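Local coordinates for fiber protein 2 (Fowl adenovirus 1, PDB 2VTW) that probably forms, as a homotrimer, the short-fibre spikes at the capsid vertices, with this C-terminal head domain mediating initial attachment of the virion to a host receptor, at residues A[19-24]-A[84-89]; A[32-37]-A[47-52]; A[55-60]-A[176-181]; A[70-75]-A[169-174]; A[147-152]-A[187-192]. All blocks are in the same frame, centred on the assembly; numbering follows the deposited sequence.

Interaction 1: residues A[19-24]-A[84-89]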
# COMPACT_ATOMS: atom_id res chain seq x y z
N GLY A 19 1.24 7.41 -24.47
CA GLY A 19 0.13 6.72 -23.83
C GLY A 19 -1.21 7.23 -24.31
O GLY A 19 -1.36 8.43 -24.53
N ASN A 20 -2.16 6.32 -24.49
CA ASN A 20 -3.52 6.65 -24.91
C ASN A 20 -4.45 6.51 -23.73
O ASN A 20 -4.88 5.40 -23.39
CB ASN A 20 -4.01 5.73 -26.04
CG ASN A 20 -3.21 5.85 -27.31
OD1 ASN A 20 -2.73 6.93 -27.66
ND2 ASN A 20 -3.06 4.74 -28.02
N PHE A 21 -4.78 7.63 -23.09
CA PHE A 21 -5.62 7.62 -21.90
C PHE A 21 -6.97 8.19 -22.28
O PHE A 21 -7.10 8.88 -23.28
CB PHE A 21 -4.93 8.43 -20.78
CG PHE A 21 -3.47 8.04 -20.54
CD1 PHE A 21 -3.03 6.74 -20.73
CD2 PHE A 21 -2.55 8.98 -20.10
CE1 PHE A 21 -1.71 6.38 -20.53
CE2 PHE A 21 -1.22 8.62 -19.87
CZ PHE A 21 -0.80 7.31 -20.09
N VAL A 22 -7.98 7.92 -21.48
CA VAL A 22 -9.31 8.38 -21.81
C VAL A 22 -10.01 9.01 -20.61
O VAL A 22 -9.95 8.47 -19.51
CB VAL A 22 -10.17 7.22 -22.36
CG1 VAL A 22 -11.51 7.75 -22.86
CG2 VAL A 22 -9.43 6.47 -23.44
N SER A 23 -10.67 10.15 -20.85
CA SER A 23 -11.40 10.89 -19.83
C SER A 23 -12.77 10.26 -19.60
O SER A 23 -13.29 9.56 -20.47
CB SER A 23 -11.58 12.35 -20.26
OG SER A 23 -12.86 12.56 -20.89
N SER A 24 -13.39 10.56 -18.46
CA SER A 24 -14.71 10.01 -18.14
C SER A 24 -15.82 10.45 -19.09
O SER A 24 -16.94 9.91 -19.03
CB SER A 24 -15.11 10.34 -16.69
OG SER A 24 -15.08 11.74 -16.45
N ASN A 84 -4.09 -3.98 -25.46
CA ASN A 84 -3.25 -2.88 -24.98
C ASN A 84 -3.94 -1.53 -25.24
O ASN A 84 -3.42 -0.70 -25.97
CB ASN A 84 -1.90 -2.94 -25.69
CG ASN A 84 -0.84 -2.10 -25.00
OD1 ASN A 84 -1.09 -1.45 -23.97
ND2 ASN A 84 0.38 -2.15 -25.54
N PRO A 85 -5.10 -1.29 -24.61
CA PRO A 85 -5.93 -0.11 -24.88
C PRO A 85 -5.23 1.25 -24.76
O PRO A 85 -5.63 2.20 -25.44
CB PRO A 85 -7.04 -0.21 -23.83
CG PRO A 85 -7.02 -1.61 -23.34
CD PRO A 85 -5.68 -2.17 -23.58
N SER A 86 -4.20 1.31 -23.91
CA SER A 86 -3.48 2.55 -23.56
C SER A 86 -2.12 2.65 -24.22
O SER A 86 -1.45 3.65 -24.06
CB SER A 86 -3.32 2.67 -22.02
OG SER A 86 -4.57 2.99 -21.41
N ASN A 87 -1.70 1.60 -24.91
CA ASN A 87 -0.52 1.63 -25.76
C ASN A 87 0.72 1.68 -24.91
O ASN A 87 1.64 2.44 -25.18
CB ASN A 87 -0.60 2.81 -26.77
CG ASN A 87 0.52 2.82 -27.81
OD1 ASN A 87 1.04 1.76 -28.22
ND2 ASN A 87 0.91 4.03 -28.23
N ILE A 88 0.75 0.82 -23.89
CA ILE A 88 1.98 0.57 -23.17
C ILE A 88 2.99 0.06 -24.19
O ILE A 88 2.70 -0.88 -24.91
CB ILE A 88 1.82 -0.45 -21.99
CG1 ILE A 88 0.70 -0.01 -21.04
CG2 ILE A 88 3.10 -0.60 -21.20
CD1 ILE A 88 0.81 1.45 -20.57
N GLY A 89 4.17 0.68 -24.22
CA GLY A 89 5.22 0.34 -25.16
C GLY A 89 6.05 -0.85 -24.72
O GLY A 89 6.03 -1.25 -23.54
O HOH W 1 -6.98 3.69 -22.95

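Interaction 2: residues A[32-37]-A[47-52]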
# COMPACT_ATOMS: atom_id res chain seq x y z
N SER A 32 2.44 10.99 -20.90
CA SER A 32 3.64 10.19 -20.70
C SER A 32 3.46 9.31 -19.47
O SER A 32 2.56 9.55 -18.65
CB SER A 32 4.85 11.10 -20.54
OG SER A 32 4.82 12.13 -21.52
N TYR A 33 4.29 8.29 -19.33
CA TYR A 33 4.18 7.39 -18.20
C TYR A 33 5.52 6.74 -17.96
O TYR A 33 6.37 6.67 -18.87
CB TYR A 33 3.09 6.33 -18.42
CG TYR A 33 3.49 5.33 -19.49
CD1 TYR A 33 4.28 4.25 -19.16
CD2 TYR A 33 3.15 5.53 -20.83
CE1 TYR A 33 4.71 3.34 -20.12
CE2 TYR A 33 3.59 4.62 -21.83
CZ TYR A 33 4.36 3.53 -21.45
OH TYR A 33 4.82 2.62 -22.36
N PHE A 34 5.73 6.29 -16.73
CA PHE A 34 6.81 5.40 -16.45
C PHE A 34 6.27 4.27 -15.58
O PHE A 34 5.71 4.51 -14.50
CB PHE A 34 7.94 6.15 -15.79
CG PHE A 34 9.24 5.40 -15.80
CD1 PHE A 34 9.73 4.84 -16.98
CD2 PHE A 34 9.98 5.26 -14.66
CE1 PHE A 34 10.92 4.16 -17.00
CE2 PHE A 34 11.18 4.56 -14.69
CZ PHE A 34 11.63 4.01 -15.87
N LEU A 35 6.43 3.04 -16.08
CA LEU A 35 5.86 1.81 -15.51
C LEU A 35 6.99 0.87 -15.13
O LEU A 35 7.83 0.54 -15.97
CB LEU A 35 4.98 1.14 -16.57
CG LEU A 35 4.43 -0.26 -16.29
CD1 LEU A 35 3.53 -0.20 -15.02
CD2 LEU A 35 3.64 -0.80 -17.51
N GLN A 36 7.06 0.49 -13.86
CA GLN A 36 8.09 -0.43 -13.38
C GLN A 36 7.36 -1.48 -12.57
O GLN A 36 6.72 -1.14 -11.56
CB GLN A 36 9.10 0.31 -12.52
CG GLN A 36 9.99 1.30 -13.32
CD GLN A 36 10.81 2.20 -12.44
OE1 GLN A 36 10.29 3.19 -11.93
NE2 GLN A 36 12.10 1.88 -12.25
N GLN A 37 7.39 -2.73 -13.03
CA GLN A 37 6.74 -3.87 -12.35
C GLN A 37 7.74 -4.93 -11.93
O GLN A 37 8.78 -5.11 -12.58
CB GLN A 37 5.72 -4.51 -13.27
CG GLN A 37 4.62 -3.58 -13.71
CD GLN A 37 3.69 -4.20 -14.70
OE1 GLN A 37 4.07 -4.46 -15.84
NE2 GLN A 37 2.44 -4.42 -14.29
N SER A 47 4.60 -0.15 -10.13
CA SER A 47 4.83 1.28 -9.86
C SER A 47 4.62 2.07 -11.14
O SER A 47 5.24 1.78 -12.17
CB SER A 47 6.23 1.52 -9.31
OG SER A 47 6.51 2.91 -9.23
N LEU A 48 3.74 3.06 -11.07
CA LEU A 48 3.31 3.84 -12.22
C LEU A 48 3.37 5.38 -11.98
O LEU A 48 2.71 5.88 -11.09
CB LEU A 48 1.88 3.46 -12.60
CG LEU A 48 1.26 4.19 -13.79
CD1 LEU A 48 2.01 3.76 -15.07
CD2 LEU A 48 -0.24 3.95 -13.92
N TYR A 49 4.15 6.11 -12.78
CA TYR A 49 4.03 7.57 -12.86
C TYR A 49 3.27 7.97 -14.13
O TYR A 49 3.44 7.34 -15.19
CB TYR A 49 5.38 8.24 -12.91
CG TYR A 49 6.30 8.08 -11.72
CD1 TYR A 49 6.28 9.00 -10.65
CD2 TYR A 49 7.23 7.06 -11.69
CE1 TYR A 49 7.16 8.87 -9.59
CE2 TYR A 49 8.08 6.93 -10.65
CZ TYR A 49 8.05 7.82 -9.60
OH TYR A 49 8.96 7.63 -8.57
N VAL A 50 2.43 9.00 -14.04
CA VAL A 50 1.70 9.56 -15.19
C VAL A 50 1.92 11.08 -15.23
O VAL A 50 1.84 11.75 -14.19
CB VAL A 50 0.17 9.24 -15.12
CG1 VAL A 50 -0.64 10.08 -16.13
CG2 VAL A 50 -0.10 7.76 -15.38
N LYS A 51 2.19 11.63 -16.42
CA LYS A 51 2.22 13.11 -16.60
C LYS A 51 1.41 13.53 -17.85
O LYS A 51 1.52 12.89 -18.90
CB LYS A 51 3.65 13.63 -16.64
CG LYS A 51 3.78 15.15 -16.62
CD LYS A 51 5.24 15.56 -16.72
CE LYS A 51 5.40 17.07 -16.78
NZ LYS A 51 6.84 17.37 -16.58
N VAL A 52 0.56 14.55 -17.71
CA VAL A 52 -0.24 15.09 -18.80
C VAL A 52 0.10 16.58 -18.97
O VAL A 52 0.02 17.35 -18.01
CB VAL A 52 -1.75 14.91 -18.55
CG1 VAL A 52 -2.55 15.22 -19.81
CG2 VAL A 52 -2.05 13.49 -18.06
O HOH W 2 2.93 14.42 -21.21
O HOH W 3 7.59 3.67 -11.65

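Interaction 3: residues A[55-60]-A[176-181]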
# COMPACT_ATOMS: atom_id res chain seq x y z
N THR A 55 -0.19 21.06 -23.60
CA THR A 55 0.36 21.36 -24.92
C THR A 55 0.73 20.12 -25.76
O THR A 55 1.03 20.26 -26.95
CB THR A 55 1.60 22.31 -24.85
OG1 THR A 55 2.75 21.61 -24.36
CG2 THR A 55 1.29 23.56 -23.97
N THR A 56 0.72 18.93 -25.16
CA THR A 56 1.01 17.70 -25.94
C THR A 56 -0.05 16.59 -25.80
O THR A 56 0.13 15.49 -26.31
CB THR A 56 2.41 17.14 -25.61
OG1 THR A 56 2.45 16.68 -24.25
CG2 THR A 56 3.48 18.19 -25.84
N MET A 57 -1.18 16.90 -25.16
CA MET A 57 -2.22 15.90 -24.88
C MET A 57 -3.28 15.80 -25.99
O MET A 57 -4.03 14.83 -26.04
CB MET A 57 -2.87 16.16 -23.49
CG MET A 57 -3.85 17.31 -23.44
SD MET A 57 -4.43 17.78 -21.78
CE MET A 57 -5.84 16.69 -21.56
N GLY A 58 -3.34 16.82 -26.85
CA GLY A 58 -4.28 16.84 -27.96
C GLY A 58 -5.53 17.65 -27.69
O GLY A 58 -5.60 18.39 -26.71
N THR A 59 -6.52 17.47 -28.56
CA THR A 59 -7.69 18.35 -28.65
C THR A 59 -8.67 18.13 -27.52
O THR A 59 -9.15 17.01 -27.28
CB THR A 59 -8.44 18.15 -30.04
OG1 THR A 59 -7.61 18.62 -31.11
CG2 THR A 59 -9.79 18.90 -30.08
N ARG A 60 -8.99 19.22 -26.82
CA ARG A 60 -10.00 19.15 -25.78
C ARG A 60 -11.29 19.77 -26.29
O ARG A 60 -11.42 21.00 -26.33
CB ARG A 60 -9.50 19.81 -24.48
CG ARG A 60 -8.40 18.98 -23.81
CD ARG A 60 -7.81 19.68 -22.63
NE ARG A 60 -6.89 20.74 -23.01
CZ ARG A 60 -6.40 21.65 -22.17
NH1 ARG A 60 -6.72 21.61 -20.89
NH2 ARG A 60 -5.58 22.59 -22.62
N ALA A 176 -12.07 19.97 -11.48
CA ALA A 176 -12.06 20.00 -12.95
C ALA A 176 -10.94 20.92 -13.46
O ALA A 176 -10.57 21.90 -12.81
CB ALA A 176 -13.44 20.43 -13.49
N GLY A 177 -10.35 20.58 -14.61
CA GLY A 177 -9.38 21.48 -15.21
C GLY A 177 -8.50 20.89 -16.30
O GLY A 177 -8.16 21.58 -17.28
N LEU A 178 -8.11 19.62 -16.13
CA LEU A 178 -7.25 18.94 -17.09
C LEU A 178 -7.85 18.91 -18.50
O LEU A 178 -7.10 18.89 -19.47
CB LEU A 178 -6.96 17.51 -16.61
CG LEU A 178 -5.96 16.64 -17.39
CD1 LEU A 178 -4.59 17.30 -17.53
CD2 LEU A 178 -5.82 15.26 -16.75
N PHE A 179 -9.18 18.92 -18.59
CA PHE A 179 -9.89 18.76 -19.86
C PHE A 179 -10.64 20.02 -20.32
O PHE A 179 -11.41 19.98 -21.28
CB PHE A 179 -10.83 17.55 -19.75
CG PHE A 179 -10.09 16.30 -19.35
CD1 PHE A 179 -9.13 15.76 -20.20
CD2 PHE A 179 -10.30 15.71 -18.11
CE1 PHE A 179 -8.41 14.66 -19.85
CE2 PHE A 179 -9.59 14.59 -17.74
CZ PHE A 179 -8.64 14.06 -18.61
N ASN A 180 -10.41 21.13 -19.63
CA ASN A 180 -10.93 22.44 -20.00
C ASN A 180 -9.87 23.14 -20.85
O ASN A 180 -8.77 23.42 -20.36
CB ASN A 180 -11.30 23.25 -18.76
CG ASN A 180 -11.85 24.62 -19.10
OD1 ASN A 180 -11.23 25.38 -19.83
ND2 ASN A 180 -13.02 24.96 -18.55
N PRO A 181 -10.20 23.43 -22.14
CA PRO A 181 -9.20 23.95 -23.10
C PRO A 181 -8.63 25.35 -22.76
O PRO A 181 -7.60 25.74 -23.33
CB PRO A 181 -9.95 23.97 -24.44
CG PRO A 181 -11.41 23.99 -24.08
CD PRO A 181 -11.54 23.29 -22.74
O HOH W 4 -6.38 23.53 -25.53

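Interaction 4: residues A[70-75]-A[169-174]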
# COMPACT_ATOMS: atom_id res chain seq x y z
N ARG A 70 -13.62 14.89 -14.48
CA ARG A 70 -12.56 14.82 -13.46
C ARG A 70 -11.77 13.49 -13.45
O ARG A 70 -10.65 13.44 -12.91
CB ARG A 70 -13.15 15.11 -12.08
CG ARG A 70 -13.60 16.57 -11.93
CD ARG A 70 -14.12 16.90 -10.55
NE ARG A 70 -15.36 16.22 -10.18
CZ ARG A 70 -15.49 15.23 -9.29
NH1 ARG A 70 -14.44 14.73 -8.62
NH2 ARG A 70 -16.69 14.72 -9.04
N TYR A 71 -12.33 12.43 -14.05
CA TYR A 71 -11.69 11.09 -14.01
C TYR A 71 -11.01 10.76 -15.31
O TYR A 71 -11.42 11.22 -16.36
CB TYR A 71 -12.70 9.99 -13.72
CG TYR A 71 -13.37 10.01 -12.37
CD1 TYR A 71 -13.28 11.11 -11.49
CD2 TYR A 71 -14.15 8.95 -11.98
CE1 TYR A 71 -13.93 11.10 -10.27
CE2 TYR A 71 -14.82 8.95 -10.78
CZ TYR A 71 -14.69 10.01 -9.93
OH TYR A 71 -15.36 9.96 -8.74
N PHE A 72 -9.95 9.97 -15.24
CA PHE A 72 -9.37 9.37 -16.43
C PHE A 72 -8.71 8.03 -16.12
O PHE A 72 -8.23 7.81 -14.99
CB PHE A 72 -8.42 10.33 -17.14
CG PHE A 72 -7.12 10.58 -16.45
CD1 PHE A 72 -6.04 9.74 -16.63
CD2 PHE A 72 -6.95 11.72 -15.66
CE1 PHE A 72 -4.84 9.97 -16.02
CE2 PHE A 72 -5.74 11.98 -15.04
CZ PHE A 72 -4.68 11.11 -15.23
N THR A 73 -8.68 7.16 -17.13
CA THR A 73 -8.22 5.77 -16.93
C THR A 73 -6.98 5.49 -17.75
O THR A 73 -6.86 5.92 -18.91
CB THR A 73 -9.33 4.77 -17.30
OG1 THR A 73 -10.48 5.04 -16.49
CG2 THR A 73 -8.88 3.31 -17.12
N VAL A 74 -6.05 4.80 -17.11
CA VAL A 74 -4.88 4.24 -17.74
C VAL A 74 -4.94 2.69 -17.55
O VAL A 74 -5.19 2.19 -16.45
CB VAL A 74 -3.58 4.81 -17.12
CG1 VAL A 74 -2.32 4.09 -17.69
CG2 VAL A 74 -3.51 6.29 -17.39
N TRP A 75 -4.75 1.96 -18.65
CA TRP A 75 -4.69 0.50 -18.65
C TRP A 75 -3.26 0.02 -18.65
O TRP A 75 -2.49 0.38 -19.53
CB TRP A 75 -5.40 -0.05 -19.90
CG TRP A 75 -6.87 0.01 -19.77
CD1 TRP A 75 -7.69 0.97 -20.25
CD2 TRP A 75 -7.70 -0.94 -19.08
NE1 TRP A 75 -8.99 0.68 -19.90
CE2 TRP A 75 -9.01 -0.48 -19.18
CE3 TRP A 75 -7.45 -2.11 -18.37
CZ2 TRP A 75 -10.08 -1.17 -18.62
CZ3 TRP A 75 -8.50 -2.79 -17.82
CH2 TRP A 75 -9.80 -2.33 -17.95
N PHE A 169 -6.37 1.62 -13.93
CA PHE A 169 -6.09 2.68 -12.95
C PHE A 169 -6.96 3.86 -13.32
O PHE A 169 -6.76 4.44 -14.38
CB PHE A 169 -4.65 3.15 -13.03
CG PHE A 169 -3.64 2.16 -12.53
CD1 PHE A 169 -2.99 2.36 -11.34
CD2 PHE A 169 -3.28 1.06 -13.29
CE1 PHE A 169 -2.03 1.48 -10.88
CE2 PHE A 169 -2.32 0.15 -12.83
CZ PHE A 169 -1.70 0.34 -11.64
N THR A 170 -7.93 4.21 -12.49
CA THR A 170 -8.74 5.41 -12.75
C THR A 170 -8.35 6.51 -11.77
O THR A 170 -8.48 6.35 -10.54
CB THR A 170 -10.25 5.15 -12.79
OG1 THR A 170 -10.57 4.17 -13.80
CG2 THR A 170 -11.01 6.43 -13.10
N PHE A 171 -7.86 7.60 -12.34
CA PHE A 171 -7.40 8.78 -11.60
C PHE A 171 -8.57 9.70 -11.40
O PHE A 171 -9.17 10.15 -12.37
CB PHE A 171 -6.28 9.46 -12.37
CG PHE A 171 -5.05 8.61 -12.51
CD1 PHE A 171 -3.93 8.85 -11.74
CD2 PHE A 171 -5.00 7.55 -13.41
CE1 PHE A 171 -2.79 8.06 -11.84
CE2 PHE A 171 -3.86 6.74 -13.53
CZ PHE A 171 -2.76 7.00 -12.76
N GLN A 172 -8.90 9.97 -10.14
CA GLN A 172 -10.08 10.72 -9.80
C GLN A 172 -9.67 12.08 -9.20
O GLN A 172 -9.35 12.17 -8.00
CB GLN A 172 -10.93 9.91 -8.84
CG GLN A 172 -11.10 8.44 -9.31
CD GLN A 172 -12.04 7.63 -8.46
OE1 GLN A 172 -12.58 6.62 -8.92
NE2 GLN A 172 -12.27 8.07 -7.22
N CYS A 173 -9.66 13.11 -10.06
CA CYS A 173 -9.29 14.48 -9.68
C CYS A 173 -10.34 15.14 -8.80
O CYS A 173 -11.55 15.01 -9.05
CB CYS A 173 -9.09 15.36 -10.91
SG CYS A 173 -7.72 14.92 -11.97
N ALA A 174 -9.89 15.85 -7.77
CA ALA A 174 -10.82 16.57 -6.86
C ALA A 174 -11.51 17.73 -7.58
O ALA A 174 -12.67 18.04 -7.28
CB ALA A 174 -10.10 17.05 -5.60

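Interaction 5: residues A[147-152]-A[187-192]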
# COMPACT_ATOMS: atom_id res chain seq x y z
N ILE A 147 -5.70 13.70 -6.15
CA ILE A 147 -6.20 12.69 -7.09
C ILE A 147 -6.17 11.35 -6.34
O ILE A 147 -5.14 10.91 -5.88
CB ILE A 147 -5.28 12.59 -8.36
CG1 ILE A 147 -5.29 13.89 -9.17
CG2 ILE A 147 -5.72 11.44 -9.24
CD1 ILE A 147 -4.26 13.93 -10.32
N ASP A 148 -7.33 10.72 -6.21
CA ASP A 148 -7.40 9.36 -5.72
C ASP A 148 -7.32 8.45 -6.94
O ASP A 148 -7.84 8.81 -8.01
CB ASP A 148 -8.72 9.11 -5.03
CG ASP A 148 -8.85 9.88 -3.73
OD1 ASP A 148 -7.81 10.12 -3.07
OD2 ASP A 148 -9.99 10.21 -3.37
N VAL A 149 -6.66 7.30 -6.78
CA VAL A 149 -6.60 6.30 -7.84
C VAL A 149 -7.27 4.99 -7.39
O VAL A 149 -6.85 4.38 -6.39
CB VAL A 149 -5.14 6.03 -8.25
CG1 VAL A 149 -5.11 5.18 -9.52
CG2 VAL A 149 -4.37 7.36 -8.45
N ARG A 150 -8.32 4.58 -8.12
CA ARG A 150 -8.91 3.25 -7.98
C ARG A 150 -8.17 2.24 -8.86
O ARG A 150 -7.93 2.50 -10.03
CB ARG A 150 -10.38 3.28 -8.35
CG ARG A 150 -11.14 1.95 -8.10
CD ARG A 150 -11.40 1.74 -6.65
NE ARG A 150 -12.31 2.74 -6.11
CZ ARG A 150 -12.75 2.77 -4.86
NH1 ARG A 150 -12.33 1.89 -3.97
NH2 ARG A 150 -13.62 3.71 -4.49
N MET A 151 -7.80 1.09 -8.30
CA MET A 151 -7.04 0.10 -9.03
C MET A 151 -7.79 -1.25 -9.04
O MET A 151 -8.16 -1.78 -7.99
CB MET A 151 -5.65 -0.03 -8.44
CG MET A 151 -4.90 1.31 -8.33
SD MET A 151 -3.57 1.21 -7.13
CE MET A 151 -3.39 2.93 -6.68
N GLN A 152 -8.03 -1.77 -10.26
CA GLN A 152 -8.92 -2.90 -10.46
C GLN A 152 -8.41 -3.79 -11.59
O GLN A 152 -8.38 -3.39 -12.76
CB GLN A 152 -10.33 -2.41 -10.77
CG GLN A 152 -11.40 -3.52 -10.94
CD GLN A 152 -12.62 -2.98 -11.66
OE1 GLN A 152 -13.42 -2.24 -11.10
NE2 GLN A 152 -12.74 -3.33 -12.94
N VAL A 187 0.37 18.32 -15.07
CA VAL A 187 0.07 17.59 -13.84
C VAL A 187 0.85 16.29 -13.92
O VAL A 187 0.88 15.65 -14.97
CB VAL A 187 -1.43 17.34 -13.64
CG1 VAL A 187 -2.01 16.55 -14.81
CG2 VAL A 187 -1.70 16.61 -12.27
N ALA A 188 1.57 15.96 -12.86
CA ALA A 188 2.39 14.78 -12.78
C ALA A 188 2.10 14.09 -11.44
O ALA A 188 2.01 14.75 -10.38
CB ALA A 188 3.86 15.12 -12.91
N ILE A 189 1.95 12.77 -11.50
CA ILE A 189 1.45 11.99 -10.36
C ILE A 189 2.24 10.73 -10.24
O ILE A 189 2.60 10.11 -11.25
CB ILE A 189 -0.05 11.65 -10.53
CG1 ILE A 189 -0.57 10.83 -9.33
CG2 ILE A 189 -0.27 10.87 -11.80
CD1 ILE A 189 -2.07 10.75 -9.24
N GLY A 190 2.53 10.36 -8.99
CA GLY A 190 3.16 9.09 -8.66
C GLY A 190 4.23 9.21 -7.60
O GLY A 190 4.48 10.31 -7.09
N PRO A 191 4.89 8.09 -7.28
CA PRO A 191 4.61 6.76 -7.85
C PRO A 191 3.31 6.17 -7.30
O PRO A 191 3.06 6.23 -6.09
CB PRO A 191 5.81 5.92 -7.42
CG PRO A 191 6.38 6.61 -6.22
CD PRO A 191 5.99 8.07 -6.31
N VAL A 192 2.46 5.69 -8.20
CA VAL A 192 1.23 5.01 -7.81
C VAL A 192 1.57 3.54 -7.75
O VAL A 192 1.92 2.96 -8.79
CB VAL A 192 0.13 5.26 -8.82
CG1 VAL A 192 -1.14 4.48 -8.44
CG2 VAL A 192 -0.15 6.78 -8.94

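Interaction 1: residues A[19-24]-A[84-89]
Asn20 buries the most surface here, and it does so against the turn that carries Ser86 and Asn87. Its backbone is gripped by one nearly linear hydrogen bond, Asn20 N to Ser86 O (2.8 Å, 177° at the hydrogen), with the donor standing above the carbonyl plane. The return contact is weaker in kind: Ser86 CA lies 3.2 Å from Asn20 O. A water donates to Asn20 O (2.7 Å) and also bonds Ser86 OG, whose hydroxyl takes part in a further hydrogen bond with Trp75 N on the next strand. In one of two modelled conformers, the Asn20 amide slants across Asn87, the two amide planes 22° apart, with ND2 3.4 Å from Asn87 CB, which points toward Asn20. The Asn84 side chain ties the turn to the residue after it: OD1 accepts from Ile88 N (2.9 Å) and ND2 donates in plane to Ile88 O (2.7 Å). The arrangement is a type I beta turn, Asn84 to Asn87, docked by one backbone bond onto strand 4-23 of the head's beta-sandwich.

Interaction 2: residues A[32-37]-A[47-52]
The Tyr49 ring brings CD2 to 4.3 Å from Phe34 CB, near the plane of the Phe34 ring at its edge, while the Tyr49 ring turns an edge to Phe34 O. Neither ring offers a face to the opposite strand; Tyr49 packs instead on Pro191 and on Pro109 of a second subunit. On the other side of the sheet, Leu48 CD1 touches Leu35 CB at 4.2 Å and approaches Tyr33 CB, with Leu48 CG anti to the backbone N (chi1 180°). The Tyr33 ring leads away from this strand pair, and its hydroxyl is hydrogen-bonded to Ser9 and to Gly89 N. Six backbone hydrogen bonds tie the strands through the pairs Ser32-Lys51, Phe34-Tyr49 and Gln36-Ser47, the shortest being Ser47 N to Gln36 O at 2.7 Å. Waters bridge the two outer pairs. One molecule donates to Gln36 OE1 (2.8 Å) and bonds Ser47 OG (2.8 Å); another links Ser32 OG with Lys51 O. Antiparallel at 176°, with hydrogen-bonded and non-hydrogen-bonded pairs in regular succession, the strands form a beta hairpin in one sheet of the fibre-head sandwich.

Interaction 3: residues A[55-60]-A[176-181]
Arg60 lays its guanidinium against the backbone of residues 176-181, with Pro181 CA 3.7 Å above the centre of one face. The polar contact comes from the same group: NH1 donates to Leu178 O at 3.1 Å, a bent bond (136° at the hydrogen) that meets the carbonyl from well above its plane. NH1 also bonds Val183 O, further along the same loop, so it is shared between two carbonyls, which probably limits the rotation of the group. CD lies 3.6 Å from Phe179 CA; from there a bend at chi3 (-76°) turns the guanidinium toward Leu178 O and Pro181. The turn beneath is type I, Gly177 to Asn180, in the connection between strands 163-173 and 185-197; residues 55-60 follow strand 43-53, and the two loops join at one end of the beta-sandwich. Apolar contact gathers at the Met57 methyl. CE touches Phe179 CD1 at 3.7 Å, the two side chains crossing at about a right angle, and meets Leu178 CG at 4.2 Å. Behind this patch Phe179 meets Phe29 edge-to-face, while Leu178 and Met57 both rest on Val52.

Interaction 4: residues A[70-75]-A[169-174]
Arg70 closes the end of this strand pair with a two-way link to Cys173. Its NH1 donates to Cys173 O (2.9 Å), which lies in the guanidinium plane, with NH1 in the plane of the accepting carbonyl; in return Cys173 N donates to Arg70 O (3.0 Å). The ladder proper follows, Phe72 and Phe171 exchanging two backbone bonds, and Val74 and Phe169 two more. Between these hydrogen-bonded pairs, Thr170 OG1 donates to Thr73 OG1 (2.8 Å). Thr73 OG1 in turn bonds Tyr124 O and Thr170 OG1 bonds Ser126 N, so both buried hydroxyls are satisfied twice. On the same side, Gln172 stacks on Tyr71: CG sits 3.8 Å from the ring centroid, almost on its normal, with amide and ring planes 9° apart. The opposite side is apolar, mostly aromatic. Phe171 CB lies over the Phe72 face, offset toward the rim, and the two rings run near parallel (8°) but slid apart, overlapping little. Phe72 takes the position between backbone N and carbonyl carbon (chi1 72°), which brings its CE1 to Phe171 CD2 at 3.6 Å. Val74 CG2 adds a contact at Phe171 CE2, 3.9 Å. Strand 4-23 flanks residues 71-75 on one side and strand 147-157 flanks 169-173 on the other, while Phe169 and Phe171 pack against strands 43-53 and 185-197 of the facing sheet.

Interaction 5: residues A[147-152]-A[187-192]
Methyl groups of Ile147, Val149 and Met151 interlock with those of Val187, Ile189 and Val192, and no hydrogen bond crosses between the segments. Three pairs meet tip to tip: Ile147 CD1 with Val187 CG2, Val149 CG2 with Ile189 CD1, and Val149 CG1 with Val192 CG1, each at 4.2 Å. The two branches of Val149 thus divide between two partners. Two further pairs pass one another at a slant. Ile189 is extended, CG1 anti to the backbone N and CD1 anti to CA, which carries CD1 to 3.7 Å from Ile147 CG2; the Met151 chain, also extended beyond CG, carries CE to 3.3 Å from Val192 CG1, tighter than ordinary van der Waals contact. This is the face-to-face packing of a beta-sandwich: the strand axes stay 9.6 Å apart and cross at -47°, and each strand hydrogen-bonds to other neighbours, 147-152 to 169-174 and 187-192 to 47-52. Phe171 fills in beside Ile147, Val149 and Ile189 in the same core. The polar residues of 147-152 turn the other way. Asp148 OD1 bonds Ser133 OG and Arg150 NH1 bonds Gly129 O, while Arg150 also packs on Tyr134 of a third subunit. On the outer side of 187-192, Ala188 lies against Ile110, and Pro191, after a cis peptide bond, against Pro197, both of a second subunit.

Interactions 2 and 4 are backbone ladders in opposing layers of the sandwich, and interaction 5 joins those layers through aliphatic side chains alone. The three share one core: Phe171 of interaction 4 packs on Val50 of interaction 2 and Val149 of interaction 5. Interaction 5 extends both ladders, 187-192 bonding to 47-52 and 147-152 to 169-174. Interactions 1 and 3, partly buried, hold loop turns through backbone carbonyls, helped by water in 1 and by an arginine and a methionine methyl in 3. Interaction 1 also bridges the ladders, since its strand lies between 28-40 and 71-76. Interaction 3 is the most peripheral, about 18 Å from the chain centre. Only interactions 2 and 5 touch other subunits.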